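Local coordinates for high affinity transport system protein p37 (PDB 3EKI) that binds thiamine diphosphate outside the mycoplasma membrane as the lipoprotein component of a high-affinity transport system, at residues 257-266 and 303-311; 292-300 and 322-332. All blocks are in the same frame, centred on the assembly; numbering follows the deposited sequence.

Interaction 1 of 2, residues 257-266 and 303-311. With TPP (thiamine diphosphate), chain B.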
loop_
_atom_site.group_PDB
_atom_site.type_symbol
_atom_site.label_atom_id
_atom_site.label_comp_id
_atom_site.label_asym_id
_atom_site.label_seq_id
_atom_site.Cartn_x
_atom_site.Cartn_y
_atom_site.Cartn_z
ATOM N N SER A 257 6.244 3.318 0.800
ATOM C CA SER A 257 6.313 2.464 1.979
ATOM C C SER A 257 7.547 1.567 2.026
ATOM O O SER A 257 7.720 0.892 3.065
ATOM C CB SER A 257 5.073 1.582 2.113
ATOM O OG SER A 257 4.950 0.658 1.060
ATOM N N LYS A 258 8.362 1.497 1.003
ATOM C CA LYS A 258 9.592 0.693 1.016
ATOM C C LYS A 258 10.819 1.552 0.772
ATOM O O LYS A 258 11.931 1.060 0.548
ATOM C CB LYS A 258 9.478 -0.471 0.033
ATOM C CG LYS A 258 8.386 -1.447 0.461
ATOM C CD LYS A 258 7.919 -2.325 -0.689
ATOM C CE LYS A 258 6.998 -1.558 -1.615
ATOM N NZ LYS A 258 5.602 -1.639 -1.137
ATOM N N PHE A 259 10.621 2.859 0.871
ATOM C CA PHE A 259 11.741 3.784 0.665
ATOM C C PHE A 259 11.519 5.171 1.274
ATOM O O PHE A 259 12.124 5.510 2.242
ATOM C CB PHE A 259 12.137 3.920 -0.826
ATOM C CG PHE A 259 13.540 4.434 -1.038
ATOM C CD1 PHE A 259 13.801 5.758 -0.950
ATOM C CD2 PHE A 259 14.579 3.587 -1.242
ATOM C CE1 PHE A 259 15.078 6.240 -1.117
ATOM C CE2 PHE A 259 15.805 4.044 -1.404
ATOM C CZ PHE A 259 16.052 5.397 -1.340
ATOM N N LYS A 260 10.641 5.983 0.719
ATOM C CA LYS A 260 10.547 7.377 1.099
ATOM C C LYS A 260 10.011 7.579 2.508
ATOM O O LYS A 260 10.532 8.448 3.221
ATOM C CB LYS A 260 9.687 8.172 0.085
ATOM C CG LYS A 260 10.264 8.149 -1.310
ATOM C CD LYS A 260 9.324 8.769 -2.336
ATOM C CE LYS A 260 10.068 9.673 -3.307
ATOM N NZ LYS A 260 10.429 8.947 -4.558
ATOM N N LEU A 261 9.014 6.841 2.969
ATOM C CA LEU A 261 8.488 7.098 4.313
ATOM C C LEU A 261 9.535 6.758 5.366
ATOM O O LEU A 261 9.610 7.447 6.384
ATOM C CB LEU A 261 7.198 6.321 4.568
ATOM C CG LEU A 261 6.020 6.848 3.740
ATOM C CD1 LEU A 261 4.868 5.849 3.785
ATOM C CD2 LEU A 261 5.571 8.200 4.250
ATOM N N GLU A 262 10.291 5.697 5.128
ATOM C CA GLU A 262 11.348 5.314 6.073
ATOM C C GLU A 262 12.507 6.307 6.007
ATOM O O GLU A 262 13.089 6.625 7.045
ATOM C CB GLU A 262 11.832 3.884 5.801
ATOM C CG GLU A 262 10.793 2.822 6.077
ATOM C CD GLU A 262 9.831 2.488 4.956
ATOM O OE1 GLU A 262 9.874 3.144 3.897
ATOM O OE2 GLU A 262 9.046 1.532 5.171
ATOM N N GLU A 263 12.853 6.758 4.791
ATOM C CA GLU A 263 13.873 7.800 4.668
ATOM C C GLU A 263 13.540 8.994 5.539
ATOM O O GLU A 263 14.383 9.549 6.258
ATOM C CB GLU A 263 14.022 8.235 3.205
ATOM C CG GLU A 263 14.831 9.519 2.993
ATOM C CD GLU A 263 14.968 9.780 1.515
ATOM O OE1 GLU A 263 16.074 9.918 0.987
ATOM O OE2 GLU A 263 13.909 9.837 0.835
ATOM N N THR A 264 12.287 9.460 5.528
ATOM C CA THR A 264 11.844 10.561 6.364
ATOM C C THR A 264 12.050 10.282 7.855
ATOM O O THR A 264 12.562 11.150 8.576
ATOM C CB THR A 264 10.342 10.854 6.134
ATOM O OG1 THR A 264 10.174 11.301 4.781
ATOM C CG2 THR A 264 9.833 11.980 7.009
ATOM N N ILE A 265 11.660 9.097 8.326
ATOM C CA ILE A 265 11.883 8.788 9.747
ATOM C C ILE A 265 13.371 8.825 10.133
ATOM O O ILE A 265 13.730 9.381 11.175
ATOM C CB ILE A 265 11.281 7.414 10.070
ATOM C CG1 ILE A 265 9.746 7.364 9.917
ATOM C CG2 ILE A 265 11.657 6.953 11.461
ATOM C CD1 ILE A 265 9.004 8.468 10.642
ATOM N N LEU A 266 14.220 8.251 9.297
ATOM C CA LEU A 266 15.667 8.214 9.512
ATOM C C LEU A 266 16.273 9.592 9.497
ATOM O O LEU A 266 17.136 9.899 10.325
ATOM C CB LEU A 266 16.330 7.308 8.464
ATOM C CG LEU A 266 15.981 5.823 8.535
ATOM C CD1 LEU A 266 16.668 5.019 7.448
ATOM C CD2 LEU A 266 16.330 5.233 9.897
ATOM N N HIS A 303 20.879 -6.159 8.290
ATOM C CA HIS A 303 20.130 -6.278 9.541
ATOM C C HIS A 303 18.987 -5.298 9.714
ATOM O O HIS A 303 18.318 -5.319 10.747
ATOM C CB HIS A 303 21.079 -6.101 10.747
ATOM C CG HIS A 303 22.206 -7.093 10.714
ATOM N ND1 HIS A 303 23.354 -6.883 9.999
ATOM C CD2 HIS A 303 22.351 -8.306 11.305
ATOM C CE1 HIS A 303 24.180 -7.925 10.149
ATOM N NE2 HIS A 303 23.587 -8.804 10.938
ATOM N N ILE A 304 18.735 -4.447 8.709
ATOM C CA ILE A 304 17.638 -3.493 8.738
ATOM C C ILE A 304 16.832 -3.649 7.456
ATOM O O ILE A 304 17.470 -3.898 6.428
ATOM C CB ILE A 304 18.198 -2.078 8.914
ATOM C CG1 ILE A 304 19.008 -1.939 10.220
ATOM C CG2 ILE A 304 17.118 -1.020 8.823
ATOM C CD1 ILE A 304 20.055 -0.852 10.119
ATOM N N ALA A 305 15.515 -3.546 7.515
ATOM C CA ALA A 305 14.737 -3.620 6.284
ATOM C C ALA A 305 13.496 -2.744 6.341
ATOM O O ALA A 305 12.888 -2.539 7.394
ATOM C CB ALA A 305 14.315 -5.041 5.955
ATOM N N PHE A 306 13.133 -2.212 5.163
ATOM C CA PHE A 306 11.911 -1.437 5.035
ATOM C C PHE A 306 10.782 -2.292 4.465
ATOM O O PHE A 306 11.066 -3.097 3.580
ATOM C CB PHE A 306 12.140 -0.263 4.097
ATOM C CG PHE A 306 13.245 0.705 4.452
ATOM C CD1 PHE A 306 13.756 0.753 5.746
ATOM C CD2 PHE A 306 13.736 1.576 3.489
ATOM C CE1 PHE A 306 14.763 1.662 6.040
ATOM C CE2 PHE A 306 14.749 2.449 3.789
ATOM C CZ PHE A 306 15.244 2.513 5.078
ATOM N N SER A 307 9.568 -2.070 4.970
ATOM C CA SER A 307 8.415 -2.706 4.334
ATOM C C SER A 307 7.158 -1.931 4.637
ATOM O O SER A 307 7.117 -1.006 5.450
ATOM C CB SER A 307 8.239 -4.147 4.807
ATOM O OG SER A 307 7.630 -4.148 6.084
ATOM N N GLU A 308 6.077 -2.345 3.953
ATOM C CA GLU A 308 4.765 -1.901 4.364
ATOM C C GLU A 308 4.504 -2.331 5.802
ATOM O O GLU A 308 4.865 -3.449 6.165
ATOM C CB GLU A 308 3.700 -2.547 3.461
ATOM C CG GLU A 308 3.915 -2.429 1.971
ATOM C CD GLU A 308 4.693 -3.567 1.364
ATOM O OE1 GLU A 308 4.484 -3.815 0.144
ATOM O OE2 GLU A 308 5.503 -4.218 2.071
ATOM N N GLU A 309 3.881 -1.469 6.573
ATOM C CA GLU A 309 3.428 -1.866 7.903
ATOM C C GLU A 309 2.585 -3.131 7.785
ATOM O O GLU A 309 1.644 -3.229 7.005
ATOM C CB GLU A 309 2.656 -0.753 8.579
ATOM C CG GLU A 309 2.122 -1.173 9.943
ATOM C CD GLU A 309 1.239 -0.143 10.600
ATOM O OE1 GLU A 309 0.175 0.221 10.038
ATOM O OE2 GLU A 309 1.615 0.288 11.711
ATOM N N GLY A 310 2.912 -4.133 8.593
ATOM C CA GLY A 310 2.115 -5.338 8.679
ATOM C C GLY A 310 2.060 -6.197 7.439
ATOM O O GLY A 310 1.075 -6.934 7.295
ATOM N N SER A 311 3.076 -6.149 6.584
ATOM C CA SER A 311 3.112 -6.944 5.362
ATOM C C SER A 311 2.963 -8.429 5.655
ATOM O O SER A 311 2.480 -9.197 4.823
ATOM C CB SER A 311 4.412 -6.651 4.615
ATOM O OG SER A 311 5.562 -6.843 5.385
HETATM N "N1'" TPP B . -3.668 -6.273 1.713
HETATM C "C2'" TPP B . -3.785 -7.272 0.805
HETATM C CM2 TPP B . -4.882 -8.323 1.006
HETATM N "N3'" TPP B . -2.965 -7.334 -0.259
HETATM C "C4'" TPP B . -2.075 -6.329 -0.472
HETATM N "N4'" TPP B . -1.331 -6.366 -1.580
HETATM C "C5'" TPP B . -1.895 -5.318 0.483
HETATM C "C6'" TPP B . -2.732 -5.335 1.593
HETATM C "C7'" TPP B . -0.858 -4.189 0.391
HETATM N N3 TPP B . -1.292 -2.969 -0.312
HETATM C C2 TPP B . -2.171 -2.935 -1.313
HETATM S S1 TPP B . -2.409 -1.279 -1.821
HETATM C C5 TPP B . -1.257 -0.683 -0.650
HETATM C C4 TPP B . -0.691 -1.776 -0.023
HETATM C CM4 TPP B . 0.205 -1.622 1.225
HETATM C C6 TPP B . -0.834 0.785 -0.523
HETATM C C7 TPP B . 0.117 1.170 -1.659
HETATM O O7 TPP B . 1.332 0.402 -1.535
HETATM P PA TPP B . 2.340 0.093 -2.724
HETATM O O1A TPP B . 3.268 -0.977 -2.284
HETATM O O2A TPP B . 1.584 -0.207 -3.987
HETATM O O3A TPP B . 3.092 1.436 -3.070
HETATM P PB TPP B . 4.434 1.986 -2.381
HETATM O O1B TPP B . 4.192 2.248 -0.926
HETATM O O2B TPP B . 4.737 3.316 -3.180
HETATM O O3B TPP B . 5.635 0.988 -2.670
#
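Lys258 NZ, at the start of the helical segment, lies 2.8 Å from Glu308 OE1 at the end of strand 304-308, a salt bridge in which the ammonium sits above the carboxylate plane (66° out of it). The same nitrogen donates to TPP O1A at 2.7 Å and, weakly, to O3B, so it links both phosphates of thiamine diphosphate to the strand. Bends at chi3 (-77°) and chi4 (-87°) fold the lysine tip back toward the ligand. Ser257 grips the terminal phosphate twice: its OG meets TPP O1B at 2.7 Å and its backbone N reaches the same oxygen at 2.9 Å. Ser255, Ser256, Tyr215 and Lys129 also hydrogen-bond to the ligand, in the manner of a periplasmic-binding-protein site where a helix N-terminus faces an anion.

Behind this polar end the helix packs on Phe306. Glu262 CB stands 3.5 Å from the ring centroid, almost on the ring normal, while Lys258 O and Leu266 CD1 (3.7 Å from Phe306 CZ) border the ring edge. A bend at chi2 takes the Glu262 carboxylate past the ring, its plane nearly parallel to it, and brings OE2 within 2.6 Å of Ser257 O; so close a pair of oxygens suggests that this buried acid is protonated. Glu308 probably offsets part of the lysine charge while leaving Lys258 NZ directed at the diphosphate.

Interaction 2 of 2, residues 292-300 and 322-332. With CA (calcium ion), chain E.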
loop_
_atom_site.group_PDB
_atom_site.type_symbol
_atom_site.label_atom_id
_atom_site.label_comp_id
_atom_site.label_asym_id
_atom_site.label_seq_id
_atom_site.Cartn_x
_atom_site.Cartn_y
_atom_site.Cartn_z
ATOM N N SER A 292 13.086 -7.460 -0.697
ATOM C CA SER A 292 11.940 -7.466 0.196
ATOM C C SER A 292 12.360 -7.775 1.625
ATOM O O SER A 292 13.230 -8.612 1.830
ATOM C CB SER A 292 10.922 -8.505 -0.289
ATOM O OG SER A 292 9.821 -8.611 0.597
ATOM N N ALA A 293 11.733 -7.134 2.591
ATOM C CA ALA A 293 12.011 -7.359 3.999
ATOM C C ALA A 293 11.783 -8.808 4.381
ATOM O O ALA A 293 12.423 -9.340 5.299
ATOM C CB ALA A 293 11.187 -6.411 4.840
ATOM N N ASP A 294 10.911 -9.535 3.676
ATOM C CA ASP A 294 10.726 -10.915 4.156
ATOM C C ASP A 294 11.917 -11.807 3.811
ATOM O O ASP A 294 11.901 -12.969 4.247
ATOM C CB ASP A 294 9.415 -11.521 3.699
ATOM C CG ASP A 294 9.188 -11.605 2.217
ATOM O OD1 ASP A 294 10.144 -11.488 1.428
ATOM O OD2 ASP A 294 8.011 -11.782 1.811
ATOM N N THR A 295 12.944 -11.330 3.130
ATOM C CA THR A 295 14.176 -12.048 2.907
ATOM C C THR A 295 15.309 -11.613 3.834
ATOM O O THR A 295 16.407 -12.148 3.703
ATOM C CB THR A 295 14.717 -11.928 1.468
ATOM O OG1 THR A 295 15.107 -10.571 1.205
ATOM C CG2 THR A 295 13.609 -12.304 0.508
ATOM N N LEU A 296 15.039 -10.687 4.730
ATOM C CA LEU A 296 16.121 -10.198 5.604
ATOM C C LEU A 296 16.865 -11.312 6.336
ATOM O O LEU A 296 18.079 -11.194 6.512
ATOM C CB LEU A 296 15.540 -9.224 6.624
ATOM C CG LEU A 296 16.544 -8.542 7.567
ATOM C CD1 LEU A 296 17.585 -7.785 6.770
ATOM C CD2 LEU A 296 15.782 -7.632 8.507
ATOM N N GLY A 297 16.121 -12.331 6.754
ATOM C CA GLY A 297 16.709 -13.413 7.521
ATOM C C GLY A 297 17.724 -14.237 6.774
ATOM O O GLY A 297 18.495 -14.977 7.412
ATOM N N THR A 298 17.762 -14.147 5.446
ATOM C CA THR A 298 18.657 -14.933 4.623
ATOM C C THR A 298 19.970 -14.231 4.346
ATOM O O THR A 298 20.863 -14.816 3.740
ATOM C CB THR A 298 18.013 -15.309 3.261
ATOM O OG1 THR A 298 17.851 -14.156 2.422
ATOM C CG2 THR A 298 16.637 -15.887 3.521
ATOM N N LEU A 299 20.095 -12.973 4.768
ATOM C CA LEU A 299 21.257 -12.196 4.367
ATOM C C LEU A 299 22.122 -11.818 5.554
ATOM O O LEU A 299 21.702 -10.982 6.367
ATOM C CB LEU A 299 20.767 -10.920 3.670
ATOM C CG LEU A 299 19.870 -11.219 2.456
ATOM C CD1 LEU A 299 19.156 -9.956 2.016
ATOM C CD2 LEU A 299 20.691 -11.829 1.336
ATOM N N ASP A 300 23.307 -12.414 5.666
ATOM C CA ASP A 300 24.048 -12.210 6.914
ATOM C C ASP A 300 24.626 -10.818 7.051
ATOM O O ASP A 300 24.950 -10.407 8.179
ATOM C CB ASP A 300 25.112 -13.311 7.006
ATOM C CG ASP A 300 24.431 -14.657 7.204
ATOM O OD1 ASP A 300 23.225 -14.714 7.537
ATOM O OD2 ASP A 300 25.109 -15.691 7.021
ATOM N N LYS A 322 9.544 -19.180 2.120
ATOM C CA LYS A 322 9.947 -19.121 3.525
ATOM C C LYS A 322 10.037 -17.704 4.065
ATOM O O LYS A 322 11.053 -17.246 4.615
ATOM C CB LYS A 322 11.275 -19.882 3.609
ATOM C CG LYS A 322 11.091 -21.378 3.367
ATOM C CD LYS A 322 11.685 -21.816 2.036
ATOM C CE LYS A 322 11.407 -23.280 1.719
ATOM N NZ LYS A 322 12.659 -24.092 1.619
ATOM N N PRO A 323 8.956 -16.940 3.961
ATOM C CA PRO A 323 8.981 -15.515 4.313
ATOM C C PRO A 323 9.199 -15.265 5.810
ATOM O O PRO A 323 8.584 -15.897 6.672
ATOM C CB PRO A 323 7.580 -15.014 3.955
ATOM C CG PRO A 323 6.735 -16.249 3.961
ATOM C CD PRO A 323 7.620 -17.378 3.547
ATOM N N PHE A 324 10.085 -14.311 6.071
ATOM C CA PHE A 324 10.461 -13.826 7.385
ATOM C C PHE A 324 11.273 -14.865 8.168
ATOM O O PHE A 324 11.544 -14.672 9.361
ATOM C CB PHE A 324 9.216 -13.379 8.164
ATOM C CG PHE A 324 8.460 -12.241 7.508
ATOM C CD1 PHE A 324 8.923 -10.942 7.616
ATOM C CD2 PHE A 324 7.315 -12.513 6.791
ATOM C CE1 PHE A 324 8.232 -9.914 6.984
ATOM C CE2 PHE A 324 6.625 -11.490 6.172
ATOM C CZ PHE A 324 7.090 -10.197 6.265
ATOM N N GLU A 325 11.686 -15.955 7.518
ATOM C CA GLU A 325 12.518 -16.931 8.248
ATOM C C GLU A 325 13.854 -16.329 8.643
ATOM O O GLU A 325 14.500 -15.619 7.874
ATOM C CB GLU A 325 12.731 -18.175 7.379
ATOM C CG GLU A 325 13.460 -19.294 8.100
ATOM C CD GLU A 325 13.156 -20.662 7.526
ATOM O OE1 GLU A 325 11.965 -21.037 7.439
ATOM O OE2 GLU A 325 14.126 -21.356 7.161
ATOM N N THR A 326 14.303 -16.639 9.857
ATOM C CA THR A 326 15.589 -16.233 10.401
ATOM C C THR A 326 16.344 -17.462 10.934
ATOM O O THR A 326 15.715 -18.491 11.165
ATOM C CB THR A 326 15.473 -15.243 11.579
ATOM O OG1 THR A 326 14.570 -15.803 12.557
ATOM C CG2 THR A 326 14.870 -13.901 11.186
ATOM N N LYS A 327 17.642 -17.291 11.109
ATOM C CA LYS A 327 18.466 -18.314 11.732
ATOM C C LYS A 327 17.922 -18.579 13.134
ATOM O O LYS A 327 17.178 -17.845 13.757
ATOM C CB LYS A 327 19.932 -17.909 11.758
ATOM C CG LYS A 327 20.562 -17.981 10.362
ATOM C CD LYS A 327 21.852 -17.181 10.335
ATOM C CE LYS A 327 22.340 -16.989 8.904
ATOM N NZ LYS A 327 23.829 -17.082 8.851
ATOM N N ALA A 328 18.335 -19.745 13.622
ATOM C CA ALA A 328 17.860 -20.268 14.875
ATOM C C ALA A 328 18.089 -19.300 16.013
ATOM O O ALA A 328 17.164 -19.108 16.814
ATOM C CB ALA A 328 18.592 -21.580 15.163
ATOM N N ASN A 329 19.281 -18.701 16.082
ATOM C CA ASN A 329 19.462 -17.814 17.251
ATOM C C ASN A 329 19.306 -16.339 16.918
ATOM O O ASN A 329 19.768 -15.454 17.657
ATOM C CB ASN A 329 20.825 -18.090 17.882
ATOM C CG ASN A 329 21.951 -17.469 17.084
ATOM O OD1 ASN A 329 21.888 -17.482 15.858
ATOM N ND2 ASN A 329 22.935 -16.942 17.804
ATOM N N GLU A 330 18.594 -16.034 15.826
ATOM C CA GLU A 330 18.300 -14.652 15.466
ATOM C C GLU A 330 16.797 -14.430 15.454
ATOM O O GLU A 330 16.010 -15.363 15.361
ATOM C CB GLU A 330 18.916 -14.301 14.108
ATOM C CG GLU A 330 20.411 -14.571 14.097
ATOM C CD GLU A 330 21.157 -14.070 12.887
ATOM O OE1 GLU A 330 20.509 -13.516 11.976
ATOM O OE2 GLU A 330 22.402 -14.238 12.858
ATOM N N LYS A 331 16.388 -13.179 15.577
ATOM C CA LYS A 331 15.024 -12.757 15.551
ATOM C C LYS A 331 14.963 -11.513 14.640
ATOM O O LYS A 331 15.903 -10.744 14.528
ATOM C CB LYS A 331 14.464 -12.345 16.911
ATOM C CG LYS A 331 14.751 -13.199 18.119
ATOM C CD LYS A 331 14.003 -12.670 19.332
ATOM C CE LYS A 331 14.645 -11.400 19.880
ATOM N NZ LYS A 331 16.091 -11.588 20.187
ATOM N N MET A 332 13.804 -11.337 14.051
ATOM C CA MET A 332 13.431 -10.139 13.323
ATOM C C MET A 332 12.297 -9.440 14.053
ATOM O O MET A 332 11.307 -10.081 14.435
ATOM C CB MET A 332 12.982 -10.588 11.944
ATOM C CG MET A 332 12.990 -9.562 10.851
ATOM S SD MET A 332 12.602 -10.339 9.252
ATOM C CE MET A 332 11.888 -8.897 8.450
HETATM CA CA CA E . 14.902 -17.164 14.483
HETATM O O HOH W 1 14.072 -14.042 5.748
HETATM O O HOH W 2 18.629 -14.799 10.333
HETATM O O HOH W 3 21.049 -13.590 9.075
HETATM O O HOH W 4 14.805 -18.317 16.455
HETATM O O HOH W 5 12.858 -16.203 15.076
#
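Asp294 and Phe324 meet through both backbone and side chain. Phe324 N donates to Asp294 O at 2.9 Å, and Asp294 CB lies over the middle of the phenyl ring, 3.6 Å from its centroid. Placing Asp294 CG between the backbone N and the carbonyl carbon (chi1 59°) takes the carboxylate off the ring, and OD2 approaches Pro323 CB. Next along, Gly297 CA comes to 3.1 Å from Glu325 O in a CA-H...O contact, a closeness possible because glycine presents no side chain there. Water 1 fills in between, donating to Asp294 O and Glu325 O and weakly accepting from Gly297 N. Met332 reaches in from the strand, its CE touching Leu296 CD2 and meeting the Phe324 ring at its edge.

The arrangement is a 3-10 segment, 293-298, laid against the irregular chain that leads into edge strand 331-337 of the mixed five-stranded sheet. At the outer end Lys327 NZ forms a salt bridge with Asp300 OD2 (2.6 Å), approaching on the syn side but 33° out of the carboxylate plane.

Lys327 also belongs to a calcium site: its O, Thr326 OG1 (2.4 Å) and Glu330 O bind the ion together with waters 4 and 5. The type I turn from Lys327 to Glu330 brings the carbonyl oxygens of Lys327 and Glu330 to one ion. Around the contact, Phe182 and Tyr187 meet Phe324 edge-to-face, and Lys222 NZ hydrogen-bonds to the carbonyl oxygens of Leu296 and Leu299.

Both interactions lean on the same mixed sheet, but at different depths. Interaction 1 is buried and joins helix 256-269 to the inner strand 304-308 at the ligand; interaction 2 lies farther from the centre of the chain, is only partly buried, and brings a loop against the lead-in to edge strand 331-337. They touch directly where Ala293 packs on Ala305, Phe306 and Ser307, and Phe324 meets Ser311. In interaction 1 a lysine shared between a glutamate and the diphosphate sits beside a buried phenyl ring, whereas interaction 2, which also sets a side chain over a phenyl face, adds ordered waters, a surface salt bridge and a calcium ion held largely by backbone oxygens and water.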